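Acyl-coenzyme A oxidase 1 (Yarrowia lipolytica, PDB 5Y9D) uses FAD and molecular oxygen to oxidise acyl-CoA to (2E)-enoyl-CoA, releasing hydrogen peroxide, in peroxisomal fatty acid beta-oxidation. Local coordinates at residues H357-M371 and T424-A438. Sequence-based numbering, arbitrary orientation.
With FAD (flavin-adenine dinucleotide), chain D.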
loop_
_atom_site.group_PDB
_atom_site.type_symbol
_atom_site.label_atom_id
_atom_site.label_comp_id
_atom_site.label_asym_id
_atom_site.label_seq_id
_atom_site.Cartn_x
_atom_site.Cartn_y
_atom_site.Cartn_z
ATOM N N HIS A 357 18.582 5.493 4.786
ATOM C CA HIS A 357 17.375 6.293 4.883
ATOM C C HIS A 357 17.371 7.296 3.753
ATOM O O HIS A 357 16.325 7.582 3.173
ATOM C CB HIS A 357 17.329 6.977 6.249
ATOM C CG HIS A 357 15.952 7.345 6.705
ATOM N ND1 HIS A 357 15.122 6.458 7.354
ATOM C CD2 HIS A 357 15.271 8.507 6.629
ATOM C CE1 HIS A 357 13.983 7.054 7.649
ATOM N NE2 HIS A 357 14.048 8.299 7.212
ATOM N N GLN A 358 18.550 7.796 3.406
ATOM C CA GLN A 358 18.678 8.706 2.293
ATOM C C GLN A 358 18.256 7.987 1.018
ATOM O O GLN A 358 17.425 8.482 0.231
ATOM C CB GLN A 358 20.125 9.183 2.155
ATOM C CG GLN A 358 20.679 9.848 3.411
ATOM C CD GLN A 358 22.047 10.465 3.206
ATOM O OE1 GLN A 358 22.682 10.280 2.178
ATOM N NE2 GLN A 358 22.511 11.194 4.202
ATOM N N ARG A 359 18.785 6.794 0.807
ATOM C CA ARG A 359 18.408 6.103 -0.411
ATOM C C ARG A 359 16.927 5.631 -0.390
ATOM O O ARG A 359 16.333 5.459 -1.436
ATOM C CB ARG A 359 19.403 5.000 -0.756
ATOM C CG ARG A 359 18.979 3.612 -0.358
ATOM C CD ARG A 359 20.104 2.623 -0.641
ATOM N NE ARG A 359 20.407 2.472 -2.066
ATOM C CZ ARG A 359 21.525 2.881 -2.666
ATOM N NH1 ARG A 359 21.678 2.659 -3.957
ATOM N NH2 ARG A 359 22.488 3.498 -2.001
ATOM N N ARG A 360 16.315 5.463 0.778
ATOM C CA ARG A 360 14.893 5.192 0.800
ATOM C C ARG A 360 14.130 6.420 0.303
ATOM O O ARG A 360 13.193 6.269 -0.497
ATOM C CB ARG A 360 14.392 4.799 2.181
ATOM C CG ARG A 360 14.856 3.438 2.663
ATOM C CD ARG A 360 14.740 3.356 4.186
ATOM N NE ARG A 360 13.345 3.376 4.592
ATOM C CZ ARG A 360 12.892 3.133 5.820
ATOM N NH1 ARG A 360 13.717 2.869 6.832
ATOM N NH2 ARG A 360 11.581 3.162 6.032
ATOM N N LEU A 361 14.544 7.628 0.711
ATOM C CA LEU A 361 13.692 8.796 0.449
ATOM C C LEU A 361 14.094 9.730 -0.682
ATOM O O LEU A 361 13.235 10.191 -1.426
ATOM C CB LEU A 361 13.505 9.606 1.717
ATOM C CG LEU A 361 12.862 8.809 2.858
ATOM C CD1 LEU A 361 12.845 9.674 4.110
ATOM C CD2 LEU A 361 11.464 8.299 2.502
ATOM N N LEU A 362 15.382 10.017 -0.801
ATOM C CA LEU A 362 15.833 11.073 -1.706
ATOM C C LEU A 362 15.616 10.744 -3.190
ATOM O O LEU A 362 15.296 11.619 -4.008
ATOM C CB LEU A 362 17.292 11.406 -1.404
ATOM C CG LEU A 362 17.499 11.968 0.018
ATOM C CD1 LEU A 362 18.922 12.476 0.205
ATOM C CD2 LEU A 362 16.512 13.089 0.347
ATOM N N PRO A 363 15.738 9.469 -3.554
ATOM C CA PRO A 363 15.429 9.206 -4.953
ATOM C C PRO A 363 13.954 9.415 -5.238
ATOM O O PRO A 363 13.589 9.940 -6.282
ATOM C CB PRO A 363 15.835 7.748 -5.147
ATOM C CG PRO A 363 16.706 7.405 -3.950
ATOM C CD PRO A 363 16.237 8.288 -2.839
ATOM N N LEU A 364 13.121 9.021 -4.297
ATOM C CA LEU A 364 11.704 9.334 -4.350
ATOM C C LEU A 364 11.478 10.861 -4.402
ATOM O O LEU A 364 10.630 11.343 -5.179
ATOM C CB LEU A 364 10.957 8.651 -3.180
ATOM C CG LEU A 364 11.196 7.132 -3.011
ATOM C CD1 LEU A 364 10.496 6.575 -1.783
ATOM C CD2 LEU A 364 10.807 6.319 -4.246
ATOM N N LEU A 365 12.271 11.639 -3.657
ATOM C CA LEU A 365 12.218 13.116 -3.835
ATOM C C LEU A 365 12.482 13.554 -5.285
ATOM O O LEU A 365 11.812 14.420 -5.818
ATOM C CB LEU A 365 13.173 13.860 -2.902
ATOM C CG LEU A 365 13.101 15.393 -3.030
ATOM C CD1 LEU A 365 11.687 15.925 -2.789
ATOM C CD2 LEU A 365 14.073 16.079 -2.085
ATOM N N ALA A 366 13.469 12.950 -5.911
ATOM C CA ALA A 366 13.752 13.248 -7.303
ATOM C C ALA A 366 12.625 12.771 -8.223
ATOM O O ALA A 366 12.185 13.517 -9.105
ATOM C CB ALA A 366 15.070 12.647 -7.705
ATOM N N TYR A 367 12.120 11.576 -7.975
ATOM C CA TYR A 367 10.964 11.046 -8.725
ATOM C C TYR A 367 9.903 12.115 -8.710
ATOM O O TYR A 367 9.436 12.566 -9.753
ATOM C CB TYR A 367 10.401 9.745 -8.079
ATOM C CG TYR A 367 9.538 8.861 -8.953
ATOM C CD1 TYR A 367 8.987 9.319 -10.142
ATOM C CD2 TYR A 367 9.254 7.551 -8.582
ATOM C CE1 TYR A 367 8.208 8.504 -10.948
ATOM C CE2 TYR A 367 8.476 6.726 -9.383
ATOM C CZ TYR A 367 7.945 7.229 -10.562
ATOM O OH TYR A 367 7.153 6.458 -11.385
ATOM N N CYS A 368 9.524 12.519 -7.505
ATOM C CA CYS A 368 8.488 13.515 -7.308
ATOM C C CYS A 368 8.751 14.767 -8.133
ATOM O O CYS A 368 7.888 15.168 -8.907
ATOM C CB CYS A 368 8.371 13.855 -5.818
ATOM S SG CYS A 368 7.205 15.191 -5.555
ATOM N N TYR A 369 9.932 15.384 -8.011
ATOM C CA TYR A 369 10.247 16.598 -8.849
ATOM C C TYR A 369 9.970 16.295 -10.316
ATOM O O TYR A 369 9.413 17.128 -11.016
ATOM C CB TYR A 369 11.718 17.082 -8.710
ATOM C CG TYR A 369 11.999 18.121 -7.634
ATOM C CD1 TYR A 369 11.856 17.825 -6.298
ATOM C CD2 TYR A 369 12.406 19.394 -7.958
ATOM C CE1 TYR A 369 12.107 18.767 -5.317
ATOM C CE2 TYR A 369 12.643 20.358 -6.982
ATOM C CZ TYR A 369 12.524 20.031 -5.667
ATOM O OH TYR A 369 12.791 20.969 -4.684
ATOM N N ALA A 370 10.352 15.093 -10.767
ATOM C CA ALA A 370 10.147 14.668 -12.165
ATOM C C ALA A 370 8.679 14.529 -12.509
ATOM O O ALA A 370 8.226 14.871 -13.618
ATOM C CB ALA A 370 10.857 13.347 -12.448
ATOM N N MET A 371 7.897 14.022 -11.572
ATOM C CA MET A 371 6.475 13.943 -11.867
ATOM C C MET A 371 5.889 15.266 -12.346
ATOM O O MET A 371 5.105 15.264 -13.288
ATOM C CB MET A 371 5.712 13.406 -10.689
ATOM C CG MET A 371 5.896 11.919 -10.520
ATOM S SD MET A 371 5.101 11.571 -8.977
ATOM C CE MET A 371 5.230 9.796 -8.887
ATOM N N THR A 424 2.797 7.152 -12.858
ATOM C CA THR A 424 2.828 8.173 -11.836
ATOM C C THR A 424 1.922 7.908 -10.658
ATOM O O THR A 424 2.342 8.182 -9.558
ATOM C CB THR A 424 2.627 9.576 -12.346
ATOM O OG1 THR A 424 1.348 9.709 -12.970
ATOM C CG2 THR A 424 3.795 9.920 -13.297
ATOM N N THR A 425 0.735 7.328 -10.852
ATOM C CA THR A 425 -0.137 6.995 -9.708
ATOM C C THR A 425 0.374 5.784 -8.880
ATOM O O THR A 425 0.286 5.782 -7.671
ATOM C CB THR A 425 -1.616 6.797 -10.117
ATOM O OG1 THR A 425 -1.771 5.691 -11.047
ATOM C CG2 THR A 425 -2.130 8.087 -10.722
ATOM N N TRP A 426 0.926 4.772 -9.527
ATOM C CA TRP A 426 1.650 3.752 -8.780
ATOM C C TRP A 426 2.869 4.287 -8.024
ATOM O O TRP A 426 3.171 3.823 -6.916
ATOM C CB TRP A 426 2.139 2.645 -9.689
ATOM C CG TRP A 426 1.161 1.560 -9.952
ATOM C CD1 TRP A 426 0.214 1.083 -9.120
ATOM C CD2 TRP A 426 1.083 0.787 -11.146
ATOM N NE1 TRP A 426 -0.470 0.051 -9.730
ATOM C CE2 TRP A 426 0.059 -0.154 -10.969
ATOM C CE3 TRP A 426 1.795 0.799 -12.349
ATOM C CZ2 TRP A 426 -0.291 -1.062 -11.946
ATOM C CZ3 TRP A 426 1.470 -0.128 -13.314
ATOM C CH2 TRP A 426 0.418 -1.040 -13.113
ATOM N N GLY A 427 3.591 5.213 -8.635
ATOM C CA GLY A 427 4.778 5.792 -8.000
ATOM C C GLY A 427 4.373 6.592 -6.781
ATOM O O GLY A 427 5.016 6.481 -5.760
ATOM N N CYS A 428 3.302 7.375 -6.874
ATOM C CA CYS A 428 2.721 8.035 -5.693
ATOM C C CYS A 428 2.321 7.047 -4.611
ATOM O O CYS A 428 2.688 7.227 -3.456
ATOM C CB CYS A 428 1.484 8.863 -6.060
ATOM S SG CYS A 428 0.845 9.881 -4.687
ATOM N N ALA A 429 1.561 6.014 -4.963
ATOM C CA ALA A 429 1.250 4.938 -4.016
ATOM C C ALA A 429 2.526 4.496 -3.269
ATOM O O ALA A 429 2.521 4.445 -2.036
ATOM C CB ALA A 429 0.601 3.747 -4.716
ATOM N N LYS A 430 3.610 4.227 -4.018
ATOM C CA LYS A 430 4.861 3.747 -3.419
ATOM C C LYS A 430 5.512 4.801 -2.526
ATOM O O LYS A 430 6.094 4.487 -1.494
ATOM C CB LYS A 430 5.858 3.284 -4.504
ATOM C CG LYS A 430 7.110 2.606 -3.963
ATOM C CD LYS A 430 8.126 2.417 -5.083
ATOM C CE LYS A 430 9.304 1.500 -4.687
ATOM N NZ LYS A 430 10.545 2.201 -4.211
ATOM N N ILE A 431 5.418 6.052 -2.923
ATOM C CA ILE A 431 6.001 7.133 -2.138
ATOM C C ILE A 431 5.279 7.280 -0.787
ATOM O O ILE A 431 5.900 7.306 0.282
ATOM C CB ILE A 431 5.998 8.421 -2.957
ATOM C CG1 ILE A 431 7.068 8.324 -4.041
ATOM C CG2 ILE A 431 6.263 9.624 -2.086
ATOM C CD1 ILE A 431 6.981 9.379 -5.122
ATOM N N ILE A 432 3.964 7.320 -0.842
ATOM C CA ILE A 432 3.164 7.491 0.356
ATOM C C ILE A 432 3.532 6.389 1.328
ATOM O O ILE A 432 3.688 6.663 2.535
ATOM C CB ILE A 432 1.647 7.396 0.060
ATOM C CG1 ILE A 432 1.179 8.545 -0.839
ATOM C CG2 ILE A 432 0.847 7.381 1.345
ATOM C CD1 ILE A 432 -0.292 8.477 -1.216
ATOM N N ASP A 433 3.646 5.164 0.774
ATOM C CA ASP A 433 3.952 3.947 1.528
ATOM C C ASP A 433 5.364 3.889 2.095
ATOM O O ASP A 433 5.528 3.541 3.262
ATOM C CB ASP A 433 3.725 2.695 0.663
ATOM C CG ASP A 433 3.865 1.376 1.473
ATOM O OD1 ASP A 433 2.926 0.963 2.203
ATOM O OD2 ASP A 433 4.931 0.741 1.359
ATOM N N GLU A 434 6.376 4.185 1.274
ATOM C CA GLU A 434 7.744 4.341 1.780
ATOM C C GLU A 434 7.913 5.472 2.800
ATOM O O GLU A 434 8.649 5.288 3.771
ATOM C CB GLU A 434 8.784 4.518 0.652
ATOM C CG GLU A 434 8.876 3.339 -0.322
ATOM C CD GLU A 434 9.235 2.021 0.349
ATOM O OE1 GLU A 434 10.030 2.028 1.322
ATOM O OE2 GLU A 434 8.718 0.974 -0.105
ATOM N N CYS A 435 7.257 6.624 2.604
ATOM C CA CYS A 435 7.274 7.696 3.619
ATOM C C CYS A 435 6.611 7.279 4.929
ATOM O O CYS A 435 7.021 7.687 6.000
ATOM C CB CYS A 435 6.602 8.961 3.102
ATOM S SG CYS A 435 7.442 9.765 1.704
ATOM N N ARG A 436 5.586 6.456 4.877
ATOM C CA ARG A 436 4.936 6.086 6.092
ATOM C C ARG A 436 5.943 5.291 6.967
ATOM O O ARG A 436 6.184 5.640 8.131
ATOM C CB ARG A 436 3.680 5.276 5.820
ATOM C CG ARG A 436 2.949 4.917 7.101
ATOM C CD ARG A 436 1.893 3.866 6.898
ATOM N NE ARG A 436 2.277 2.880 5.895
ATOM C CZ ARG A 436 2.967 1.757 6.131
ATOM N NH1 ARG A 436 3.381 1.426 7.353
ATOM N NH2 ARG A 436 3.240 0.937 5.117
ATOM N N GLN A 437 6.538 4.251 6.389
ATOM C CA GLN A 437 7.499 3.410 7.108
ATOM C C GLN A 437 8.694 4.204 7.558
ATOM O O GLN A 437 9.204 3.976 8.652
ATOM C CB GLN A 437 7.975 2.232 6.238
ATOM C CG GLN A 437 6.877 1.232 5.932
ATOM C CD GLN A 437 7.328 0.185 4.959
ATOM O OE1 GLN A 437 8.068 -0.730 5.324
ATOM N NE2 GLN A 437 6.888 0.310 3.706
ATOM N N ALA A 438 9.131 5.133 6.718
ATOM C CA ALA A 438 10.223 6.024 7.078
ATOM C C ALA A 438 9.970 6.837 8.373
ATOM O O ALA A 438 10.898 7.430 8.915
ATOM C CB ALA A 438 10.518 6.985 5.925
HETATM P PA FAD D . 12.338 4.390 14.965
HETATM O O1A FAD D . 12.570 5.789 15.366
HETATM O O2A FAD D . 13.075 3.295 15.595
HETATM O O5B FAD D . 12.586 4.354 13.418
HETATM C C5B FAD D . 12.327 5.478 12.604
HETATM C C4B FAD D . 12.774 5.200 11.185
HETATM O O4B FAD D . 14.179 5.377 11.081
HETATM C C3B FAD D . 12.460 3.776 10.780
HETATM O O3B FAD D . 11.923 3.775 9.472
HETATM C C2B FAD D . 13.792 3.069 10.798
HETATM O O2B FAD D . 13.944 2.157 9.722
HETATM C C1B FAD D . 14.813 4.173 10.679
HETATM N N9A FAD D . 15.964 3.806 11.523
HETATM C C8A FAD D . 15.976 3.679 12.846
HETATM N N7A FAD D . 17.193 3.311 13.275
HETATM C C5A FAD D . 17.983 3.182 12.207
HETATM C C6A FAD D . 19.388 2.814 11.930
HETATM N N6A FAD D . 20.232 2.502 12.917
HETATM N N1A FAD D . 19.809 2.799 10.664
HETATM C C2A FAD D . 18.992 3.108 9.669
HETATM N N3A FAD D . 17.722 3.449 9.845
HETATM C C4A FAD D . 17.161 3.505 11.057
HETATM N N1 FAD D . 5.336 -0.545 21.913
HETATM C C2 FAD D . 5.185 -1.099 23.113
HETATM O O2 FAD D . 6.128 -1.066 23.891
HETATM N N3 FAD D . 4.065 -1.673 23.504
HETATM C C4 FAD D . 3.020 -1.744 22.713
HETATM O O4 FAD D . 2.000 -2.285 23.112
HETATM C C4X FAD D . 3.094 -1.167 21.372
HETATM N N5 FAD D . 2.069 -1.211 20.525
HETATM C C5X FAD D . 2.176 -0.668 19.313
HETATM C C6 FAD D . 1.091 -0.720 18.478
HETATM C C7 FAD D . 1.169 -0.172 17.231
HETATM C C7M FAD D . -0.015 -0.241 16.323
HETATM C C8 FAD D . 2.419 0.476 16.794
HETATM C C8M FAD D . 2.493 1.075 15.426
HETATM C C9 FAD D . 3.515 0.527 17.627
HETATM C C9A FAD D . 3.429 -0.021 18.880
HETATM N N10 FAD D . 4.519 0.019 19.749
HETATM C C10 FAD D . 4.360 -0.543 21.008
HETATM C "C1'" FAD D . 5.770 0.660 19.373
HETATM C "C2'" FAD D . 6.454 -0.028 18.221
HETATM O "O2'" FAD D . 7.177 -1.103 18.774
HETATM C "C3'" FAD D . 7.420 0.934 17.561
HETATM O "O3'" FAD D . 6.721 1.613 16.541
HETATM C "C4'" FAD D . 8.631 0.255 16.942
HETATM O "O4'" FAD D . 9.119 -0.764 17.806
HETATM C "C5'" FAD D . 9.768 1.229 16.744
HETATM O "O5'" FAD D . 9.328 2.328 15.982
HETATM P P FAD D . 9.905 3.743 16.254
HETATM O O1P FAD D . 8.788 4.672 16.242
HETATM O O2P FAD D . 10.779 3.662 17.422
HETATM O O3P FAD D . 10.788 4.044 14.989
#
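The FAD ribose hydroxyl O3B is gripped from both helices: it donates to the backbone carbonyl O of Q437 at 2.8 Å and accepts a weak bond from NH1 of R360. The same NH1 bonds the neighbouring hydroxyl O2B at 3.0 Å, which lies at the edge of the guanidinium, in its plane. A bend at chi3 (67°) turns the R360 chain so that NH1 faces the ribose while NH2 lies beside the backbone of A438. The H357 ring, with CG anti to N (chi1 -156°), brings CE1 over one guanidinium face, toward its rim, and, edge-on, 3.4 Å from O of A438. With an alanine in place of H357, that guanidinium face and the methyl of A438 would probably lose some of their cover, and R360 could turn more freely off the ribose. Away from the cofactor the roughly antiparallel helices (149°), their axes 10.1 Å apart, meet through apolar groups. CD2 of L361 rests on CB of A438, and L364 crosses E434 at about a right angle, CD1 to CB 3.6 Å. M371, extended beyond CG, is a knob among T424, G427, C428 and I431, its CE 3.4 Å from O of T424. No hydrogen bond runs directly between the two segments; apolar packing joins them, and the FAD adenosine ribose bridges R360 and the Q437 carbonyl, in a pocket completed by residues of the second subunit, including D466.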